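PDB 3JPZ: lombricine kinase from Urechis caupo, which probably catalyses the reversible transfer of a phosphoryl group between ATP and the guanidino compound lombricine. Local coordinates for residues V113-I118 against S281-L286; G277-V282 against A326-K331; L304-T309 against D319-S324. All blocks are in the same frame, centred on the assembly; numbering follows the deposited sequence.

Contact 1: residues V113-I118 against S281-L286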
ATOM      1  N   VAL A 113      25.591 -24.496  19.494  1.00 11.83           N
ATOM      2  CA  VAL A 113      24.616 -24.296  18.430  1.00 11.39           C
ATOM      3  C   VAL A 113      23.306 -25.017  18.720  1.00 15.00           C
ATOM      4  O   VAL A 113      23.267 -26.247  18.798  1.00 20.49           O
ATOM      5  CB  VAL A 113      25.163 -24.735  17.060  1.00 15.18           C
ATOM      6  CG1 VAL A 113      24.096 -24.583  15.993  1.00 11.44           C
ATOM      7  CG2 VAL A 113      26.378 -23.913  16.705  1.00 11.06           C
ATOM      8  N   LYS A 114      22.238 -24.233  18.864  1.00 12.37           N
ATOM      9  CA  LYS A 114      20.930 -24.730  19.269  1.00 12.62           C
ATOM     10  C   LYS A 114      20.071 -25.151  18.085  1.00 12.35           C
ATOM     11  O   LYS A 114      19.202 -26.003  18.215  1.00 13.67           O
ATOM     12  CB  LYS A 114      20.198 -23.652  20.070  1.00 12.83           C
ATOM     13  CG  LYS A 114      21.009 -23.115  21.247  1.00 12.48           C
ATOM     14  CD  LYS A 114      21.456 -24.256  22.148  1.00 13.66           C
ATOM     15  CE  LYS A 114      22.344 -23.775  23.293  1.00 18.62           C
ATOM     16  NZ  LYS A 114      22.824 -24.922  24.119  1.00 32.40           N
ATOM     17  N   SER A 115      20.313 -24.550  16.932  1.00 15.06           N
ATOM     18  CA  SER A 115      19.563 -24.888  15.726  1.00 12.08           C
ATOM     19  C   SER A 115      20.243 -24.294  14.506  1.00 16.14           C
ATOM     20  O   SER A 115      21.128 -23.455  14.622  1.00 17.56           O
ATOM     21  CB  SER A 115      18.128 -24.373  15.811  1.00 12.30           C
ATOM     22  OG  SER A 115      18.096 -22.963  15.924  1.00 18.04           O
ATOM     23  N   CYS A 116      19.819 -24.764  13.341  0.80 12.52           N
ATOM     24  CA  CYS A 116      20.331 -24.288  12.075  0.80 18.01           C
ATOM     25  C   CYS A 116      19.185 -24.264  11.086  0.80 14.19           C
ATOM     26  O   CYS A 116      18.323 -25.148  11.097  0.80 16.23           O
ATOM     27  CB  CYS A 116      21.416 -25.224  11.531  0.80 13.73           C
ATOM     28  SG  CYS A 116      22.555 -25.890  12.755  0.80 25.48           S
ATOM     29  N   ARG A 117      19.165 -23.245  10.240  1.00 20.51           N
ATOM     30  CA  ARG A 117      18.340 -23.277   9.048  1.00 13.05           C
ATOM     31  C   ARG A 117      19.126 -22.662   7.909  1.00 19.13           C
ATOM     32  O   ARG A 117      20.088 -21.925   8.126  1.00 11.96           O
ATOM     33  CB  ARG A 117      16.989 -22.572   9.241  1.00 25.86           C
ATOM     34  CG  ARG A 117      17.013 -21.328  10.099  1.00 16.26           C
ATOM     35  CD  ARG A 117      15.746 -20.495   9.888  1.00 28.99           C
ATOM     36  NE  ARG A 117      15.949 -19.501   8.839  1.00 49.42           N
ATOM     37  CZ  ARG A 117      14.982 -18.805   8.252  1.00 39.67           C
ATOM     38  NH1 ARG A 117      13.717 -18.989   8.595  1.00 53.27           N
ATOM     39  NH2 ARG A 117      15.291 -17.925   7.311  1.00 29.97           N
ATOM     40  N   ILE A 118      18.735 -23.017   6.696  1.00 13.15           N
ATOM     41  CA  ILE A 118      19.273 -22.415   5.494  1.00 13.35           C
ATOM     42  C   ILE A 118      18.079 -22.095   4.620  1.00 11.62           C
ATOM     43  O   ILE A 118      17.239 -22.957   4.384  1.00 15.74           O
ATOM     44  CB  ILE A 118      20.194 -23.384   4.744  1.00 11.81           C
ATOM     45  CG1 ILE A 118      21.325 -23.855   5.650  1.00 17.80           C
ATOM     46  CG2 ILE A 118      20.747 -22.719   3.488  1.00 17.13           C
ATOM     47  CD1 ILE A 118      22.163 -24.953   5.030  1.00 12.05           C
ATOM     48  N   SER A 281      21.955 -19.905   8.672  0.80 10.82           N
ATOM     49  CA  SER A 281      22.019 -19.373  10.022  0.80 12.66           C
ATOM     50  C   SER A 281      22.120 -20.495  11.035  0.80 12.92           C
ATOM     51  O   SER A 281      21.756 -21.640  10.753  0.80 10.61           O
ATOM     52  CB  SER A 281      20.777 -18.530  10.313  0.80 10.93           C
ATOM     53  OG  SER A 281      19.601 -19.303  10.155  0.80 11.10           O
ATOM     54  N   VAL A 282      22.641 -20.162  12.208  1.00 11.11           N
ATOM     55  CA  VAL A 282      22.520 -21.011  13.370  1.00 10.85           C
ATOM     56  C   VAL A 282      22.015 -20.126  14.488  1.00 19.85           C
ATOM     57  O   VAL A 282      22.147 -18.901  14.436  1.00 13.34           O
ATOM     58  CB  VAL A 282      23.857 -21.592  13.854  1.00 10.62           C
ATOM     59  CG1 VAL A 282      24.564 -22.339  12.763  1.00 13.70           C
ATOM     60  CG2 VAL A 282      24.732 -20.477  14.440  1.00 13.14           C
ATOM     61  N   HIS A 283      21.435 -20.739  15.504  1.00 11.02           N
ATOM     62  CA  HIS A 283      21.278 -20.069  16.777  1.00 10.99           C
ATOM     63  C   HIS A 283      22.430 -20.564  17.611  1.00 10.79           C
ATOM     64  O   HIS A 283      22.596 -21.762  17.766  1.00 10.93           O
ATOM     65  CB  HIS A 283      19.945 -20.441  17.413  1.00 17.33           C
ATOM     66  CG  HIS A 283      18.792 -19.662  16.874  1.00 11.62           C
ATOM     67  ND1 HIS A 283      17.558 -19.643  17.483  1.00 11.99           N
ATOM     68  CD2 HIS A 283      18.694 -18.850  15.797  1.00 11.67           C
ATOM     69  CE1 HIS A 283      16.744 -18.862  16.797  1.00 12.29           C
ATOM     70  NE2 HIS A 283      17.410 -18.366  15.771  1.00 12.13           N
ATOM     71  N   VAL A 284      23.248 -19.659  18.129  1.00 11.22           N
ATOM     72  CA  VAL A 284      24.417 -20.085  18.886  1.00 10.86           C
ATOM     73  C   VAL A 284      24.588 -19.281  20.166  1.00 11.89           C
ATOM     74  O   VAL A 284      24.514 -18.050  20.169  1.00 11.78           O
ATOM     75  CB  VAL A 284      25.706 -20.028  18.026  1.00 10.43           C
ATOM     76  CG1 VAL A 284      25.891 -18.653  17.419  1.00 10.48           C
ATOM     77  CG2 VAL A 284      26.919 -20.440  18.858  1.00 13.71           C
ATOM     78  N   GLN A 285      24.813 -20.002  21.259  1.00 10.76           N
ATOM     79  CA  GLN A 285      24.962 -19.393  22.568  1.00 11.36           C
ATOM     80  C   GLN A 285      26.392 -18.909  22.792  1.00 13.78           C
ATOM     81  O   GLN A 285      27.348 -19.671  22.650  1.00 21.07           O
ATOM     82  CB  GLN A 285      24.573 -20.404  23.640  1.00 10.90           C
ATOM     83  CG  GLN A 285      24.350 -19.805  25.017  1.00 11.56           C
ATOM     84  CD  GLN A 285      23.692 -20.783  25.958  1.00 19.51           C
ATOM     85  OE1 GLN A 285      22.766 -20.430  26.689  1.00 20.60           O
ATOM     86  NE2 GLN A 285      24.153 -22.025  25.934  1.00 12.57           N
ATOM     87  N   LEU A 286      26.522 -17.638  23.165  1.00 15.10           N
ATOM     88  CA  LEU A 286      27.813 -17.001  23.337  1.00 16.16           C
ATOM     89  C   LEU A 286      27.818 -16.157  24.603  1.00 11.48           C
ATOM     90  O   LEU A 286      27.851 -14.934  24.543  1.00 12.70           O
ATOM     91  CB  LEU A 286      28.102 -16.102  22.137  1.00 11.19           C
ATOM     92  CG  LEU A 286      28.095 -16.789  20.771  1.00 11.21           C
ATOM     93  CD1 LEU A 286      28.159 -15.756  19.658  1.00 19.05           C
ATOM     94  CD2 LEU A 286      29.249 -17.773  20.672  1.00 15.00           C
TER
HETATM   95  O   HOH W   1      18.572 -18.577   7.707  1.00 16.29           O

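Contact 2: residues G277-V282 against A326-K331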
ATOM      1  N   GLY A 277      20.642 -15.966  -2.929  1.00 20.74           N
ATOM      2  CA  GLY A 277      19.594 -15.567  -2.010  1.00 22.24           C
ATOM      3  C   GLY A 277      19.647 -16.454  -0.780  1.00 17.22           C
ATOM      4  O   GLY A 277      18.634 -16.729  -0.151  1.00 15.66           O
ATOM      5  N   LEU A 278      20.846 -16.902  -0.425  1.00 11.23           N
ATOM      6  CA  LEU A 278      20.986 -17.904   0.624  1.00 11.35           C
ATOM      7  C   LEU A 278      21.205 -17.293   1.998  1.00 10.99           C
ATOM      8  O   LEU A 278      22.147 -16.530   2.211  1.00 10.71           O
ATOM      9  CB  LEU A 278      22.154 -18.839   0.343  1.00 12.99           C
ATOM     10  CG  LEU A 278      22.192 -19.989   1.356  1.00 12.10           C
ATOM     11  CD1 LEU A 278      21.900 -21.308   0.668  1.00 12.99           C
ATOM     12  CD2 LEU A 278      23.515 -20.053   2.075  1.00 17.55           C
ATOM     13  N   ARG A 279      20.350 -17.673   2.940  1.00 13.50           N
ATOM     14  CA  ARG A 279      20.523 -17.283   4.326  1.00 18.85           C
ATOM     15  C   ARG A 279      20.722 -18.537   5.150  1.00 14.32           C
ATOM     16  O   ARG A 279      19.765 -19.228   5.489  1.00 11.07           O
ATOM     17  CB  ARG A 279      19.312 -16.515   4.843  1.00 13.58           C
ATOM     18  CG  ARG A 279      19.578 -15.834   6.165  1.00 10.12           C
ATOM     19  CD  ARG A 279      18.323 -15.261   6.796  1.00 13.78           C
ATOM     20  NE  ARG A 279      18.654 -14.422   7.946  1.00 22.99           N
ATOM     21  CZ  ARG A 279      18.767 -14.862   9.197  1.00 11.12           C
ATOM     22  NH1 ARG A 279      18.566 -16.138   9.481  1.00 21.84           N
ATOM     23  NH2 ARG A 279      19.074 -14.018  10.172  1.00 14.26           N
ATOM     24  N   ALA A 280      21.986 -18.833   5.423  1.00 11.10           N
ATOM     25  CA  ALA A 280      22.377 -19.921   6.301  1.00 10.90           C
ATOM     26  C   ALA A 280      22.608 -19.326   7.676  1.00 11.17           C
ATOM     27  O   ALA A 280      23.358 -18.355   7.838  1.00 11.28           O
ATOM     28  CB  ALA A 280      23.643 -20.590   5.781  1.00 13.82           C
ATOM     29  N   SER A 281      21.955 -19.905   8.672  0.80 10.82           N
ATOM     30  CA  SER A 281      22.019 -19.373  10.022  0.80 12.66           C
ATOM     31  C   SER A 281      22.120 -20.495  11.035  0.80 12.92           C
ATOM     32  O   SER A 281      21.756 -21.640  10.753  0.80 10.61           O
ATOM     33  CB  SER A 281      20.777 -18.530  10.313  0.80 10.93           C
ATOM     34  OG  SER A 281      19.601 -19.303  10.155  0.80 11.10           O
ATOM     35  N   VAL A 282      22.641 -20.162  12.208  1.00 11.11           N
ATOM     36  CA  VAL A 282      22.520 -21.011  13.370  1.00 10.85           C
ATOM     37  C   VAL A 282      22.015 -20.126  14.488  1.00 19.85           C
ATOM     38  O   VAL A 282      22.147 -18.901  14.436  1.00 13.34           O
ATOM     39  CB  VAL A 282      23.857 -21.592  13.854  1.00 10.62           C
ATOM     40  CG1 VAL A 282      24.564 -22.339  12.763  1.00 13.70           C
ATOM     41  CG2 VAL A 282      24.732 -20.477  14.440  1.00 13.14           C
ATOM     42  N   ALA A 326      26.416 -12.884   5.732  1.00 12.93           N
ATOM     43  CA  ALA A 326      25.978 -11.529   5.416  1.00 13.10           C
ATOM     44  C   ALA A 326      25.729 -11.349   3.917  1.00 12.27           C
ATOM     45  O   ALA A 326      24.757 -10.710   3.512  1.00 15.06           O
ATOM     46  CB  ALA A 326      27.018 -10.515   5.915  1.00 12.35           C
ATOM     47  N   ALA A 327      26.609 -11.913   3.103  1.00 15.69           N
ATOM     48  CA  ALA A 327      26.556 -11.748   1.650  1.00 13.08           C
ATOM     49  C   ALA A 327      25.614 -12.749   0.986  1.00 16.87           C
ATOM     50  O   ALA A 327      25.132 -13.672   1.621  1.00 12.20           O
ATOM     51  CB  ALA A 327      27.937 -11.877   1.070  1.00 16.85           C
ATOM     52  N   ARG A 328      25.370 -12.560  -0.308  1.00 16.46           N
ATOM     53  CA  ARG A 328      24.430 -13.401  -1.048  1.00 12.58           C
ATOM     54  C   ARG A 328      24.926 -13.696  -2.445  1.00 15.56           C
ATOM     55  O   ARG A 328      24.507 -14.679  -3.059  1.00 12.95           O
ATOM     56  CB  ARG A 328      23.076 -12.707  -1.152  1.00 19.59           C
ATOM     57  CG  ARG A 328      22.409 -12.469   0.173  1.00 12.43           C
ATOM     58  CD  ARG A 328      21.859 -13.746   0.759  1.00 17.01           C
ATOM     59  NE  ARG A 328      21.053 -13.463   1.933  1.00 12.26           N
ATOM     60  CZ  ARG A 328      21.538 -13.322   3.159  1.00 16.83           C
ATOM     61  NH1 ARG A 328      22.837 -13.458   3.388  1.00 17.99           N
ATOM     62  NH2 ARG A 328      20.717 -13.053   4.160  1.00 11.70           N
ATOM     63  N   LEU A 329      25.791 -12.813  -2.943  1.00 13.10           N
ATOM     64  CA  LEU A 329      26.460 -12.959  -4.226  1.00 21.61           C
ATOM     65  C   LEU A 329      27.918 -13.315  -3.999  1.00 20.54           C
ATOM     66  O   LEU A 329      28.444 -13.108  -2.908  1.00 14.01           O
ATOM     67  CB  LEU A 329      26.440 -11.631  -4.985  1.00 22.77           C
ATOM     68  CG  LEU A 329      25.312 -11.272  -5.949  1.00 32.07           C
ATOM     69  CD1 LEU A 329      25.697  -9.974  -6.654  1.00 17.92           C
ATOM     70  CD2 LEU A 329      25.054 -12.371  -6.964  1.00 33.18           C
ATOM     71  N   LYS A 330      28.543 -13.856  -5.040  1.00 20.45           N
ATOM     72  CA  LYS A 330      30.004 -13.967  -5.175  1.00 18.43           C
ATOM     73  C   LYS A 330      30.555 -15.288  -4.638  1.00 13.81           C
ATOM     74  O   LYS A 330      31.634 -15.730  -5.030  1.00 23.43           O
ATOM     75  CB  LYS A 330      30.703 -12.757  -4.553  1.00 20.97           C
ATOM     76  CG  LYS A 330      30.547 -11.497  -5.394  1.00 31.72           C
ATOM     77  CD  LYS A 330      31.490 -10.393  -4.946  1.00 35.47           C
ATOM     78  CE  LYS A 330      30.788  -9.369  -4.077  1.00 25.25           C
ATOM     79  NZ  LYS A 330      31.742  -8.369  -3.514  1.00 31.77           N
ATOM     80  N   LYS A 331      29.804 -15.906  -3.740  1.00 18.43           N
ATOM     81  CA  LYS A 331      30.096 -17.254  -3.272  1.00 19.12           C
ATOM     82  C   LYS A 331      28.912 -18.144  -3.611  1.00 21.60           C
ATOM     83  O   LYS A 331      27.784 -17.670  -3.697  1.00 17.74           O
ATOM     84  CB  LYS A 331      30.340 -17.252  -1.758  1.00 13.04           C
ATOM     85  CG  LYS A 331      31.501 -16.367  -1.343  1.00 13.69           C
ATOM     86  CD  LYS A 331      31.746 -16.421   0.146  1.00 12.94           C
ATOM     87  CE  LYS A 331      32.852 -15.444   0.551  1.00 14.12           C
ATOM     88  NZ  LYS A 331      34.200 -15.921   0.153  1.00 23.80           N
TER

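Contact 3: residues L304-T309 against D319-S324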
ATOM      1  N   LEU A 304      29.696 -12.173   8.849  1.00 10.97           N
ATOM      2  CA  LEU A 304      28.457 -12.662   9.408  1.00 12.52           C
ATOM      3  C   LEU A 304      27.554 -11.526   9.863  1.00 11.19           C
ATOM      4  O   LEU A 304      28.008 -10.426  10.159  1.00 11.53           O
ATOM      5  CB  LEU A 304      28.751 -13.574  10.593  1.00 11.39           C
ATOM      6  CG  LEU A 304      29.636 -14.788  10.306  1.00 11.23           C
ATOM      7  CD1 LEU A 304      30.086 -15.384  11.617  1.00 10.79           C
ATOM      8  CD2 LEU A 304      28.889 -15.810   9.454  1.00 16.20           C
ATOM      9  N   GLN A 305      26.267 -11.816   9.922  1.00 11.79           N
ATOM     10  CA  GLN A 305      25.303 -10.921  10.535  1.00 16.97           C
ATOM     11  C   GLN A 305      24.703 -11.566  11.774  1.00 22.70           C
ATOM     12  O   GLN A 305      24.643 -12.794  11.902  1.00 11.33           O
ATOM     13  CB  GLN A 305      24.192 -10.566   9.562  1.00 12.14           C
ATOM     14  CG  GLN A 305      24.640  -9.714   8.410  1.00 17.39           C
ATOM     15  CD  GLN A 305      23.470  -9.207   7.615  1.00 21.36           C
ATOM     16  OE1 GLN A 305      22.833  -9.960   6.879  1.00 12.25           O
ATOM     17  NE2 GLN A 305      23.166  -7.923   7.767  1.00 15.26           N
ATOM     18  N   LYS A 306      24.240 -10.713  12.675  1.00 11.94           N
ATOM     19  CA  LYS A 306      23.864 -11.125  14.004  1.00 12.60           C
ATOM     20  C   LYS A 306      22.591 -10.411  14.423  1.00 11.99           C
ATOM     21  O   LYS A 306      22.413  -9.215  14.157  1.00 13.35           O
ATOM     22  CB  LYS A 306      24.996 -10.773  14.968  1.00 12.11           C
ATOM     23  CG  LYS A 306      24.603 -10.746  16.421  1.00 14.08           C
ATOM     24  CD  LYS A 306      25.823 -10.485  17.321  1.00 11.96           C
ATOM     25  CE  LYS A 306      26.453  -9.148  17.028  1.00 12.19           C
ATOM     26  NZ  LYS A 306      25.595  -8.015  17.449  1.00 12.75           N
ATOM     27  N   ARG A 307      21.712 -11.154  15.077  1.00 12.19           N
ATOM     28  CA  ARG A 307      20.506 -10.600  15.661  1.00 12.28           C
ATOM     29  C   ARG A 307      20.058 -11.541  16.761  1.00 12.83           C
ATOM     30  O   ARG A 307      20.689 -12.579  16.991  1.00 12.21           O
ATOM     31  CB  ARG A 307      19.415 -10.398  14.601  1.00 12.63           C
ATOM     32  CG  ARG A 307      18.885 -11.669  13.970  1.00 12.13           C
ATOM     33  CD  ARG A 307      17.995 -11.344  12.796  1.00 12.17           C
ATOM     34  NE  ARG A 307      17.267 -12.504  12.296  1.00 13.36           N
ATOM     35  CZ  ARG A 307      16.613 -12.533  11.138  1.00 13.38           C
ATOM     36  NH1 ARG A 307      16.601 -11.465  10.357  1.00 16.66           N
ATOM     37  NH2 ARG A 307      15.972 -13.630  10.754  1.00 12.53           N
ATOM     38  N   GLY A 308      18.993 -11.171  17.461  1.00 20.66           N
ATOM     39  CA  GLY A 308      18.454 -12.012  18.505  1.00 21.19           C
ATOM     40  C   GLY A 308      17.754 -13.196  17.874  1.00 25.23           C
ATOM     41  O   GLY A 308      17.707 -13.324  16.644  1.00 20.71           O
ATOM     42  N   THR A 309      17.189 -14.051  18.712  1.00 20.85           N
ATOM     43  CA  THR A 309      16.604 -15.300  18.235  1.00 23.90           C
ATOM     44  C   THR A 309      15.236 -15.131  17.590  1.00 23.49           C
ATOM     45  O   THR A 309      14.759 -16.039  16.909  1.00 33.04           O
ATOM     46  CB  THR A 309      16.455 -16.308  19.375  1.00 21.48           C
ATOM     47  OG1 THR A 309      16.007 -15.631  20.553  1.00 29.88           O
ATOM     48  CG2 THR A 309      17.778 -16.997  19.648  1.00 30.93           C
ATOM     49  N   ASP A 319      21.754 -15.306  25.691  1.00 11.77           N
ATOM     50  CA  ASP A 319      22.950 -15.065  24.911  1.00 11.62           C
ATOM     51  C   ASP A 319      23.011 -15.959  23.686  1.00 11.48           C
ATOM     52  O   ASP A 319      24.098 -16.290  23.212  1.00 11.93           O
ATOM     53  CB  ASP A 319      24.188 -15.260  25.784  1.00 11.97           C
ATOM     54  CG  ASP A 319      24.177 -14.357  26.987  1.00 18.93           C
ATOM     55  OD1 ASP A 319      23.539 -13.288  26.901  1.00 14.03           O
ATOM     56  OD2 ASP A 319      24.788 -14.717  28.014  1.00 24.09           O
ATOM     57  N   VAL A 320      21.847 -16.345  23.180  1.00 11.32           N
ATOM     58  CA  VAL A 320      21.764 -17.075  21.921  1.00 11.20           C
ATOM     59  C   VAL A 320      21.510 -16.088  20.781  1.00 11.22           C
ATOM     60  O   VAL A 320      20.495 -15.392  20.755  1.00 11.38           O
ATOM     61  CB  VAL A 320      20.642 -18.109  21.932  1.00 11.31           C
ATOM     62  CG1 VAL A 320      20.571 -18.819  20.582  1.00 10.92           C
ATOM     63  CG2 VAL A 320      20.851 -19.118  23.075  1.00 16.71           C
ATOM     64  N   TYR A 321      22.451 -16.017  19.856  1.00 11.80           N
ATOM     65  CA  TYR A 321      22.333 -15.122  18.722  1.00 11.44           C
ATOM     66  C   TYR A 321      22.054 -15.886  17.443  1.00 12.28           C
ATOM     67  O   TYR A 321      22.568 -16.978  17.227  1.00 11.77           O
ATOM     68  CB  TYR A 321      23.607 -14.323  18.555  1.00 11.57           C
ATOM     69  CG  TYR A 321      23.881 -13.413  19.706  1.00 11.63           C
ATOM     70  CD1 TYR A 321      24.483 -13.886  20.861  1.00 24.28           C
ATOM     71  CD2 TYR A 321      23.528 -12.082  19.649  1.00 11.83           C
ATOM     72  CE1 TYR A 321      24.732 -13.053  21.918  1.00 19.88           C
ATOM     73  CE2 TYR A 321      23.767 -11.244  20.703  1.00 12.15           C
ATOM     74  CZ  TYR A 321      24.375 -11.732  21.830  1.00 11.91           C
ATOM     75  OH  TYR A 321      24.616 -10.887  22.880  1.00 14.93           O
ATOM     76  N   ASP A 322      21.225 -15.295  16.601  1.00 12.69           N
ATOM     77  CA  ASP A 322      21.072 -15.774  15.255  1.00 11.22           C
ATOM     78  C   ASP A 322      22.225 -15.220  14.434  1.00 11.28           C
ATOM     79  O   ASP A 322      22.380 -14.009  14.283  1.00 11.59           O
ATOM     80  CB  ASP A 322      19.748 -15.319  14.669  1.00 11.06           C
ATOM     81  CG  ASP A 322      19.564 -15.790  13.252  1.00 11.39           C
ATOM     82  OD1 ASP A 322      20.378 -15.401  12.382  1.00 22.24           O
ATOM     83  OD2 ASP A 322      18.621 -16.564  13.014  1.00 15.94           O
ATOM     84  N   ILE A 323      23.038 -16.128  13.923  1.00 11.28           N
ATOM     85  CA  ILE A 323      24.238 -15.780  13.189  1.00 11.58           C
ATOM     86  C   ILE A 323      24.082 -16.361  11.799  1.00 11.72           C
ATOM     87  O   ILE A 323      23.741 -17.534  11.634  1.00 12.27           O
ATOM     88  CB  ILE A 323      25.471 -16.333  13.888  1.00 11.50           C
ATOM     89  CG1 ILE A 323      25.630 -15.651  15.250  1.00 12.69           C
ATOM     90  CG2 ILE A 323      26.721 -16.147  13.034  1.00 12.82           C
ATOM     91  CD1 ILE A 323      26.271 -14.294  15.204  1.00 12.66           C
ATOM     92  N   SER A 324      24.342 -15.529  10.800  0.70 11.98           N
ATOM     93  CA  SER A 324      24.117 -15.905   9.417  0.70 12.87           C
ATOM     94  C   SER A 324      25.216 -15.337   8.536  0.70 17.13           C
ATOM     95  O   SER A 324      25.996 -14.484   8.965  0.70 11.96           O
ATOM     96  CB  SER A 324      22.759 -15.384   8.945  0.70 11.99           C
ATOM     97  OG  SER A 324      22.656 -13.984   9.147  0.70 11.71           O
TER
HETATM   98  O   HOH W   2      21.868 -12.531   6.878  1.00 15.18           O
HETATM   99  O   HOH W   3      16.044 -16.673  14.174  1.00 23.22           O

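Contact 1: residues V113-I118 against S281-L286
Backbone hydrogen bonds join Val113-Ile118 to Ser281-Leu286, and the 168° angle between the strand directions shows that they run antiparallel. Arg117 and Ser281 form a reciprocal pair: Ser281 N gives to Arg117 O at 2.8 Å, Arg117 N to Ser281 O at 3.1 Å. Further along, Lys114 N reaches His283 O at 2.7 Å, while His283 N turns to Ser115 O at 2.9 Å. Two residues, Lys114 and Ser115, thus face one, a beta bulge for which the helix-like psi of Lys114 (-27°) is further evidence. These are neighbouring strands in the antiparallel sheet of the phosphagen kinase catalytic domain, and Ser115, Arg117 and Ser281 are ADP-binding residues.

Polar side chains share that nucleotide-binding face. Ser281 OG meets Arg117 CG at 3.3 Å; a water that accepts from Arg117 NE at 3.0 Å also bonds to this hydroxyl, although Ser281 has two conformers and the bridge is therefore doubtful. Ser115 OG approaches the His283 ring obliquely.

Apolar contacts occupy the other face. Val113 CG1, anti to its own nitrogen (chi1 177°), reaches Val282 CB at 3.7 Å, the two side chains crossing nearly perpendicularly, and helix 333-355 covers both through Val344.

Contact 2: residues G277-V282 against A326-K331
At the start of strand 279-285, beside the ADP-binding Arg279, the side chain of Arg328 lies against the backbone of Gly277 and Leu278 and the aliphatic part of the Arg279 side chain. Arg328 belongs to the loop that leads from strand 320-325 to helix 333-355, so the contact joins that loop to the start of an interior strand of the large sheet. The bend at chi2 (-74°) folds the arginine chain back toward Gly277-Arg279: its CD comes within 3.2 Å of Leu278 O and 3.8 Å of Gly277 C.

The carbonyl does not meet the guanidinium at an N-H. Leu278 O sits 2.9 Å above the plane of the Arg328 group, displaced toward its rim, and the angles to NE and NH1 are too poor for hydrogen bonds; Asn325 ND2 donates to this oxygen instead. Arg328 NH1 is directed elsewhere, to Ala327 O at 2.9 Å, with the acceptor only 7° out of the guanidinium plane, and also to Asn325 O. The in-plane bond to Ala327 O, with the second from NH1 to Asn325 O, restrains the rotation of the flat group.

Arg279 runs alongside Arg328, both chains pointing the same way. Its CG touches Arg328 NH2 at 3.6 Å, and the two guanidinium planes are 88° apart. The charged end of Arg279 continues onward to a salt bridge with Asp322.

With Arg279 NE 4.5 Å from Arg328 NH2, a second positive charge lies beside a residue that binds ADP. The arrangement is consistent with added positive potential at this side of the nucleotide pocket, while the carbonyl over the Arg328 face would partly offset its charge.

Contact 3: residues L304-T309 against D319-S324
Leu304-Thr309 and Asp319-Ser324 form an antiparallel strand pair at one margin of the large sheet, where strand 304-307 is outermost within the chain and strand 320-325 is its neighbour. The strand axes approach to 4.7 Å at 159°. Two reciprocal backbone pairs set the register: Gln305 with Ser324, and Arg307 with Asp322, whose Asp322 N to Arg307 O bond measures 2.8 Å. Between them Lys306 and Ile323 make a non-hydrogen-bonded pair.

Arg307 and Asp322 project from the same face and lie side by side, Arg307 CG being 3.8 Å from Asp322 CB. Their charged groups are not joined by a salt bridge: the guanidinium and carboxylate planes are 49° apart, and Asp322 OD1 is 4.3 Å from Arg307 NE and well out of the guanidinium plane. Each charge has its own partner, Glu312 for Arg307 and Arg279 for Asp322. Asp322 OD2 accepts a hydrogen bond from a water at 2.8 Å, and the same water donates to Thr309 O, linking the carboxylate to the loop beyond the outer strand. Near that loop, Thr309 CG2 presses on Val320 CG1 at 3.5 Å, a tight carbon contact beside His283.

On the face of Lys306 and Ile323 the contacts are made by carbon atoms. Lys306, with CG anti to its nitrogen (chi1 162°), lays its methylenes along Tyr321, CD reaching Tyr321 CD2 at 3.6 Å, before NZ pairs with Glu296. The Leu304 and Ile323 side chains cross at about a right angle, CD1 of Leu304 being 3.7 Å from CG2 of Ile323; Leu347 of helix 333-355 touches both.

Consecutive antiparallel strands joined by a long loop make this a beta hairpin; its outer strand and loop carry Arg307, Thr309 and Glu312, which bind ADP in this phosphagen kinase catalytic domain.

In the fold
From the N terminus, strand 113-122 comes first, and contact 1 closes a loop of 162 residues by pairing it with strand 279-285. Contact 2 opens on that second strand, sharing Ser281 and Val282 with contact 1, and closes a shorter loop of 43 residues at 326-331. Contact 3 falls wholly within this shorter loop, joining 304-309 to 319-324 across nine residues. In the sheet the order is 113-122, 279-285, 320-325, 304-307: contacts 1 and 3 lie on either side of the junction between 279-285 and 320-325, where Val282 N is 2.9 Å from Ile323 O. Contact 2 ties the loop between strand 320-325 and helix 333-355 to the start of strand 279-285.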